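Local coordinates for thiosulfate sulfurtransferase (Pseudomonas aeruginosa, PDB 1YT8), which probably transfers sulfur from thiosulfate to cyanide, through a chain built of four rhodanese-like domains, at residues 49-52 and 53-57; 386-390 and 391-395; 138-142 and 143-147. One frame throughout, in Å; residues are numbered along the deposited sequence.

Contact 1: residues 49-52 and 53-57; sequences SRLE and LEIHA
The opening turns of helix 51-58, in the first rhodanese-like domain, are held from Arg50 to Ile55 by backbone bonds of uneven quality and by one salt bridge on the flank. Leu51 O accepts the N-H of Ile55 at 3.0 Å and, weakly, that of Glu54. A further weak bond, Leu53 N to Arg50 O, makes the tight turn before it. Farther on the helix is kinked: His56 N finds no carbonyl in the turn before and donates a hydrogen bond to a water oxygen 3.0 Å away, which in turn donates to Glu52 O.

The salt bridge joins Arg50 NE to Glu54 OE2 at a long 3.5 Å. Glu54 OE2 comes in at the edge of the guanidinium, near its plane, while the carboxylate is turned 57° to it. With CG set between the backbone N and the carbonyl carbon (chi1 56°), Arg50 runs extended to NE, out from the turn and across the side chain of Glu54. The stronger partner of Glu54 is Arg58, which forms a salt bridge with OE1. On the buried flank Leu51 CD1 meets Ile55 CD1 at 4.2 Å, methyl against methyl.

Leu51 and Ile55 pack on Leu83 of helix 75-85, whereas Leu53 lies on helix 441-454 and Glu52 pairs with Arg417, so the helix is wedged between its own domain and the fourth rhodanese-like domain.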
loop_
_atom_site.group_PDB
_atom_site.type_symbol
_atom_site.label_atom_id
_atom_site.label_comp_id
_atom_site.label_asym_id
_atom_site.label_seq_id
_atom_site.Cartn_x
_atom_site.Cartn_y
_atom_site.Cartn_z
ATOM N N SER A 49 9.706 9.289 9.622
ATOM C CA SER A 49 9.145 10.552 9.138
ATOM C C SER A 49 7.625 10.678 9.241
ATOM O O SER A 49 7.108 11.783 9.444
ATOM C CB SER A 49 9.573 10.796 7.689
ATOM O OG SER A 49 10.962 11.047 7.607
ATOM N N ARG A 50 6.904 9.569 9.092
ATOM C CA ARG A 50 5.446 9.607 9.181
ATOM C C ARG A 50 4.864 8.591 10.167
ATOM O O ARG A 50 3.694 8.211 10.075
ATOM C CB ARG A 50 4.817 9.416 7.791
ATOM C CG ARG A 50 5.215 8.145 7.040
ATOM C CD ARG A 50 4.412 8.039 5.739
ATOM N NE ARG A 50 4.720 6.852 4.937
ATOM C CZ ARG A 50 5.763 6.736 4.116
ATOM N NH1 ARG A 50 6.626 7.735 3.974
ATOM N NH2 ARG A 50 5.935 5.621 3.416
ATOM N N LEU A 51 5.690 8.171 11.119
ATOM C CA LEU A 51 5.293 7.202 12.137
ATOM C C LEU A 51 3.973 7.545 12.835
ATOM O O LEU A 51 3.058 6.725 12.884
ATOM C CB LEU A 51 6.408 7.076 13.183
ATOM C CG LEU A 51 6.195 6.139 14.380
ATOM C CD1 LEU A 51 6.121 4.703 13.903
ATOM C CD2 LEU A 51 7.339 6.299 15.368
ATOM N N GLU A 52 3.870 8.759 13.365
ATOM C CA GLU A 52 2.666 9.177 14.080
ATOM C C GLU A 52 1.387 9.233 13.249
ATOM O O GLU A 52 0.292 9.111 13.790
ATOM C CB GLU A 52 2.889 10.544 14.738
ATOM C CG GLU A 52 4.020 10.563 15.753
ATOM C CD GLU A 52 5.334 11.047 15.171
ATOM O OE1 GLU A 52 5.605 10.783 13.978
ATOM O OE2 GLU A 52 6.105 11.685 15.920
ATOM N N LEU A 53 1.525 9.417 11.943
ATOM C CA LEU A 53 0.368 9.515 11.063
ATOM C C LEU A 53 -0.288 8.180 10.713
ATOM O O LEU A 53 -1.454 8.148 10.318
ATOM C CB LEU A 53 0.762 10.219 9.761
ATOM C CG LEU A 53 1.368 11.622 9.833
ATOM C CD1 LEU A 53 1.783 12.063 8.433
ATOM C CD2 LEU A 53 0.365 12.593 10.421
ATOM N N GLU A 54 0.446 7.083 10.867
ATOM C CA GLU A 54 -0.100 5.777 10.499
ATOM C C GLU A 54 -0.085 4.684 11.558
ATOM O O GLU A 54 -0.799 3.690 11.425
ATOM C CB GLU A 54 0.638 5.248 9.263
ATOM C CG GLU A 54 0.526 6.132 8.034
ATOM C CD GLU A 54 1.269 5.563 6.833
ATOM O OE1 GLU A 54 1.790 4.431 6.925
ATOM O OE2 GLU A 54 1.328 6.248 5.792
ATOM N N ILE A 55 0.716 4.856 12.604
ATOM C CA ILE A 55 0.835 3.825 13.628
ATOM C C ILE A 55 -0.474 3.348 14.261
ATOM O O ILE A 55 -0.671 2.144 14.430
ATOM C CB ILE A 55 1.830 4.261 14.739
ATOM C CG1 ILE A 55 2.198 3.057 15.611
ATOM C CG2 ILE A 55 1.234 5.389 15.581
ATOM C CD1 ILE A 55 3.023 1.999 14.880
ATOM N N HIS A 56 -1.378 4.264 14.593
ATOM C CA HIS A 56 -2.631 3.851 15.220
ATOM C C HIS A 56 -3.545 3.046 14.306
ATOM O O HIS A 56 -4.417 2.318 14.782
ATOM C CB HIS A 56 -3.383 5.062 15.780
ATOM C CG HIS A 56 -2.723 5.670 16.976
ATOM N ND1 HIS A 56 -1.931 4.937 17.835
ATOM C CD2 HIS A 56 -2.753 6.929 17.473
ATOM C CE1 HIS A 56 -1.502 5.719 18.810
ATOM N NE2 HIS A 56 -1.986 6.932 18.615
ATOM N N ALA A 57 -3.344 3.167 12.999
ATOM C CA ALA A 57 -4.159 2.422 12.049
ATOM C C ALA A 57 -3.501 1.088 11.699
ATOM O O ALA A 57 -4.175 0.065 11.599
ATOM C CB ALA A 57 -4.378 3.246 10.777
HETATM O O HOH W 1 -1.710 7.170 13.883
#

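Contact 2: residues 386-390 and 391-395; sequences DWLGE and PGTRV
Trp387 and Thr393 meet with their side chains at about a right angle: Thr393 OG1 lies 3.8 Å from Trp387 CB, approaching the indole obliquely. The ring carbon Trp387 CE3 is 3.9 Å from the same OG1, and Thr393 CG2 touches it as well. Leu388 also stands roughly perpendicular to its partners. Its CD2 methyl reaches Val395 CG2 at 4.0 Å and Thr393 CG2 at 4.1 Å, bridging two residues whose side chains leave the strand on one side. With OG1 beside its backbone N (chi1 -62°) and CG2 anti to that N, Thr393 offers CG2 to both Trp387 CE3 and Leu388 CD2.

The chain here leaves helix 381-387 through a type I turn, Trp387 to Glu390, and enters strand 393-397, an inner strand, between 432-436 and 413-414, of the parallel five-stranded sheet of a rhodanese-like domain. It turns at Gly392, whose phi is positive (117°).

Between the two arms of this bend the polar links pass through water. One water donates to Trp387 O and lies 2.6 Å from Thr393 OG1, to which it is hydrogen-bonded; a second donates to Glu390 O at 2.6 Å and accepts from Thr393 N at 2.9 Å. Thr393 OG1 is bonded to Arg432 NE too, and the Arg432 side chain makes a cation-pi contact with the Trp387 indole, against which Phe459 is set edge-to-face.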
loop_
_atom_site.group_PDB
_atom_site.type_symbol
_atom_site.label_atom_id
_atom_site.label_comp_id
_atom_site.label_asym_id
_atom_site.label_seq_id
_atom_site.Cartn_x
_atom_site.Cartn_y
_atom_site.Cartn_z
ATOM N N ASP A 386 4.491 38.213 3.484
ATOM C CA ASP A 386 5.141 39.446 3.925
ATOM C C ASP A 386 6.535 39.144 4.469
ATOM O O ASP A 386 7.508 39.797 4.098
ATOM C CB ASP A 386 4.297 40.138 5.001
ATOM C CG ASP A 386 3.142 40.931 4.415
ATOM O OD1 ASP A 386 2.220 41.298 5.178
ATOM O OD2 ASP A 386 3.156 41.200 3.194
ATOM N N TRP A 387 6.626 38.149 5.347
ATOM C CA TRP A 387 7.905 37.752 5.930
ATOM C C TRP A 387 8.948 37.454 4.854
ATOM O O TRP A 387 10.098 37.874 4.959
ATOM C CB TRP A 387 7.724 36.501 6.798
ATOM C CG TRP A 387 7.162 36.758 8.167
ATOM C CD1 TRP A 387 6.458 37.855 8.579
ATOM C CD2 TRP A 387 7.242 35.884 9.298
ATOM N NE1 TRP A 387 6.096 37.717 9.899
ATOM C CE2 TRP A 387 6.564 36.518 10.365
ATOM C CE3 TRP A 387 7.821 34.624 9.515
ATOM C CZ2 TRP A 387 6.449 35.934 11.634
ATOM C CZ3 TRP A 387 7.706 34.042 10.776
ATOM C CH2 TRP A 387 7.023 34.701 11.821
ATOM N N LEU A 388 8.537 36.718 3.825
ATOM C CA LEU A 388 9.436 36.344 2.741
ATOM C C LEU A 388 9.923 37.527 1.909
ATOM O O LEU A 388 10.781 37.367 1.038
ATOM C CB LEU A 388 8.756 35.308 1.840
ATOM C CG LEU A 388 8.501 33.956 2.518
ATOM C CD1 LEU A 388 7.704 33.043 1.595
ATOM C CD2 LEU A 388 9.833 33.316 2.884
ATOM N N GLY A 389 9.377 38.708 2.183
ATOM C CA GLY A 389 9.780 39.900 1.457
ATOM C C GLY A 389 11.157 40.377 1.887
ATOM O O GLY A 389 11.753 41.246 1.250
ATOM N N GLU A 390 11.656 39.807 2.978
ATOM C CA GLU A 390 12.971 40.144 3.512
ATOM C C GLU A 390 13.677 38.840 3.860
ATOM O O GLU A 390 13.027 37.836 4.147
ATOM C CB GLU A 390 12.836 40.986 4.783
ATOM C CG GLU A 390 12.052 42.279 4.622
ATOM C CD GLU A 390 12.683 43.222 3.619
ATOM O OE1 GLU A 390 13.901 43.485 3.737
ATOM O OE2 GLU A 390 11.963 43.704 2.717
ATOM N N PRO A 391 15.018 38.830 3.834
ATOM C CA PRO A 391 15.725 37.592 4.169
ATOM C C PRO A 391 15.622 37.272 5.659
ATOM O O PRO A 391 15.274 38.138 6.462
ATOM C CB PRO A 391 17.158 37.884 3.731
ATOM C CG PRO A 391 17.275 39.367 3.955
ATOM C CD PRO A 391 15.960 39.880 3.409
ATOM N N GLY A 392 15.911 36.025 6.019
ATOM C CA GLY A 392 15.856 35.627 7.414
ATOM C C GLY A 392 14.825 34.560 7.740
ATOM O O GLY A 392 14.892 33.933 8.799
ATOM N N THR A 393 13.867 34.348 6.843
ATOM C CA THR A 393 12.835 33.348 7.077
ATOM C C THR A 393 13.100 32.090 6.266
ATOM O O THR A 393 13.190 32.144 5.037
ATOM C CB THR A 393 11.435 33.882 6.706
ATOM O OG1 THR A 393 11.115 35.008 7.531
ATOM C CG2 THR A 393 10.382 32.802 6.907
ATOM N N ARG A 394 13.229 30.959 6.955
ATOM C CA ARG A 394 13.467 29.685 6.285
ATOM C C ARG A 394 12.193 28.848 6.274
ATOM O O ARG A 394 11.604 28.565 7.322
ATOM C CB ARG A 394 14.589 28.903 6.975
ATOM C CG ARG A 394 14.829 27.511 6.381
ATOM C CD ARG A 394 15.246 27.594 4.911
ATOM N NE ARG A 394 16.628 28.037 4.760
ATOM C CZ ARG A 394 17.186 28.385 3.602
ATOM N NH1 ARG A 394 16.483 28.349 2.479
ATOM N NH2 ARG A 394 18.457 28.756 3.570
ATOM N N VAL A 395 11.757 28.473 5.079
ATOM C CA VAL A 395 10.558 27.660 4.936
ATOM C C VAL A 395 10.974 26.227 4.637
ATOM O O VAL A 395 11.721 25.975 3.696
ATOM C CB VAL A 395 9.668 28.173 3.789
ATOM C CG1 VAL A 395 8.471 27.244 3.601
ATOM C CG2 VAL A 395 9.193 29.590 4.096
HETATM O O HOH W 2 12.140 37.258 6.783
HETATM O O HOH W 3 13.065 35.187 4.170
#

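Contact 3: residues 138-142 and 143-147; sequences QALLD and ARAEA
Leu140 and Ala145 form the side-chain part of this contact: the CD2 methyl of Leu140 lies 3.7 Å from Ala145 CB, and Leu140 CB lies 4.0 Å from Ala145 CB. Leu140 has CG beside its backbone N (chi1 -74°), which turns CD2 to the methyl of Ala145. The same two residues are joined through the backbone. Ala145 N gives a nearly straight hydrogen bond to Leu140 O at 2.9 Å, tilted 18° from the carbonyl plane, and Ala145 CB lies 3.3 Å from Leu140 O.

A second bond sits inside the first. Arg144 N donates to Leu141 O at 3.0 Å, but from well above the carbonyl plane instead of along a lone pair. The Ala143 N-H, one residue earlier, is divided between two weak bonds, to Ala139 O at 2.9 Å and Leu140 O at 3.2 Å, as the helical pattern gives out. Ala143 CB rests on Ala139 O, 3.4 Å away.

What turns the chain is Arg144, which takes a positive phi (57°) and whose CB points away from the helix. Farther out, Leu140 touches Ile190 of strand 188-192 and Leu141 packs on Trp225 of helix 221-227, while the backbone of Glu146 is hydrogen-bonded to that of Arg188. The paired bonds back into the last turn, closed by the contact between Leu140 and Ala145, are a Schellman motif, here ending helix 134-142 ahead of strand 147-151 in a rhodanese-like domain.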
loop_
_atom_site.group_PDB
_atom_site.type_symbol
_atom_site.label_atom_id
_atom_site.label_comp_id
_atom_site.label_asym_id
_atom_site.label_seq_id
_atom_site.Cartn_x
_atom_site.Cartn_y
_atom_site.Cartn_z
ATOM N N GLN A 138 -0.931 -9.800 -29.073
ATOM C CA GLN A 138 -0.903 -8.846 -30.182
ATOM C C GLN A 138 -1.497 -9.512 -31.428
ATOM O O GLN A 138 -2.219 -8.882 -32.199
ATOM C CB GLN A 138 0.531 -8.412 -30.486
ATOM C CG GLN A 138 0.656 -7.473 -31.688
ATOM C CD GLN A 138 -0.072 -6.158 -31.470
ATOM O OE1 GLN A 138 -1.154 -5.922 -32.020
ATOM N NE2 GLN A 138 0.516 -5.298 -30.650
ATOM N N ALA A 139 -1.180 -10.789 -31.624
ATOM C CA ALA A 139 -1.696 -11.517 -32.779
ATOM C C ALA A 139 -3.214 -11.639 -32.683
ATOM O O ALA A 139 -3.920 -11.512 -33.688
ATOM C CB ALA A 139 -1.045 -12.905 -32.868
ATOM N N LEU A 140 -3.720 -11.883 -31.475
ATOM C CA LEU A 140 -5.161 -11.988 -31.268
ATOM C C LEU A 140 -5.836 -10.670 -31.660
ATOM O O LEU A 140 -6.917 -10.661 -32.250
ATOM C CB LEU A 140 -5.471 -12.326 -29.801
ATOM C CG LEU A 140 -5.178 -13.768 -29.374
ATOM C CD1 LEU A 140 -5.340 -13.913 -27.870
ATOM C CD2 LEU A 140 -6.125 -14.716 -30.108
ATOM N N LEU A 141 -5.194 -9.554 -31.329
ATOM C CA LEU A 141 -5.738 -8.244 -31.674
ATOM C C LEU A 141 -5.707 -8.066 -33.196
ATOM O O LEU A 141 -6.665 -7.562 -33.787
ATOM C CB LEU A 141 -4.922 -7.133 -31.003
ATOM C CG LEU A 141 -4.981 -7.057 -29.472
ATOM C CD1 LEU A 141 -4.043 -5.968 -28.973
ATOM C CD2 LEU A 141 -6.405 -6.776 -29.035
ATOM N N ASP A 142 -4.614 -8.489 -33.823
ATOM C CA ASP A 142 -4.477 -8.376 -35.276
ATOM C C ASP A 142 -5.492 -9.278 -35.983
ATOM O O ASP A 142 -5.824 -9.065 -37.150
ATOM C CB ASP A 142 -3.065 -8.776 -35.732
ATOM C CG ASP A 142 -1.976 -7.879 -35.158
ATOM O OD1 ASP A 142 -2.274 -6.724 -34.792
ATOM O OD2 ASP A 142 -0.812 -8.330 -35.089
ATOM N N ALA A 143 -5.980 -10.286 -35.267
ATOM C CA ALA A 143 -6.942 -11.226 -35.828
ATOM C C ALA A 143 -8.378 -10.847 -35.493
ATOM O O ALA A 143 -9.319 -11.537 -35.896
ATOM C CB ALA A 143 -6.641 -12.632 -35.319
ATOM N N ARG A 144 -8.544 -9.746 -34.762
ATOM C CA ARG A 144 -9.865 -9.276 -34.352
ATOM C C ARG A 144 -10.561 -10.394 -33.577
ATOM O O ARG A 144 -11.774 -10.602 -33.694
ATOM C CB ARG A 144 -10.683 -8.888 -35.585
ATOM C CG ARG A 144 -9.885 -8.043 -36.555
ATOM C CD ARG A 144 -10.595 -7.843 -37.868
ATOM N NE ARG A 144 -9.646 -7.435 -38.898
ATOM C CZ ARG A 144 -9.981 -7.098 -40.138
ATOM N NH1 ARG A 144 -11.256 -7.112 -40.513
ATOM N NH2 ARG A 144 -9.038 -6.756 -41.006
ATOM N N ALA A 145 -9.773 -11.113 -32.789
ATOM C CA ALA A 145 -10.275 -12.222 -31.988
ATOM C C ALA A 145 -11.290 -11.766 -30.948
ATOM O O ALA A 145 -11.223 -10.641 -30.448
ATOM C CB ALA A 145 -9.115 -12.922 -31.296
ATOM N N GLU A 146 -12.230 -12.650 -30.628
ATOM C CA GLU A 146 -13.235 -12.353 -29.621
ATOM C C GLU A 146 -12.552 -12.564 -28.277
ATOM O O GLU A 146 -12.439 -13.692 -27.785
ATOM C CB GLU A 146 -14.431 -13.297 -29.745
ATOM C CG GLU A 146 -15.505 -13.052 -28.689
ATOM C CD GLU A 146 -16.718 -13.937 -28.889
ATOM O OE1 GLU A 146 -16.545 -15.173 -28.933
ATOM O OE2 GLU A 146 -17.847 -13.402 -28.999
ATOM N N ALA A 147 -12.080 -11.468 -27.699
ATOM C CA ALA A 147 -11.386 -11.523 -26.429
ATOM C C ALA A 147 -11.415 -10.154 -25.784
ATOM O O ALA A 147 -11.451 -9.139 -26.474
ATOM C CB ALA A 147 -9.937 -11.952 -26.645
#

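The three contacts fall in three different rhodanese-like domains. Contact 1 is partly buried, its centre about 14 Å from that of the chain, against about 38 and 34 Å for the centres of contacts 2 and 3, which lie at the surface. Contacts 2 and 3 hold equivalent elements, the passage from the helix that follows the first strand of the 1-5-4-2-3 sheet into its second strand. Both pair a leucine with a small apolar side chain, but polar links run through water in contact 2 and directly between backbones in contact 3. Contact 1 instead lies within a helix and is the one with a salt bridge across its segments.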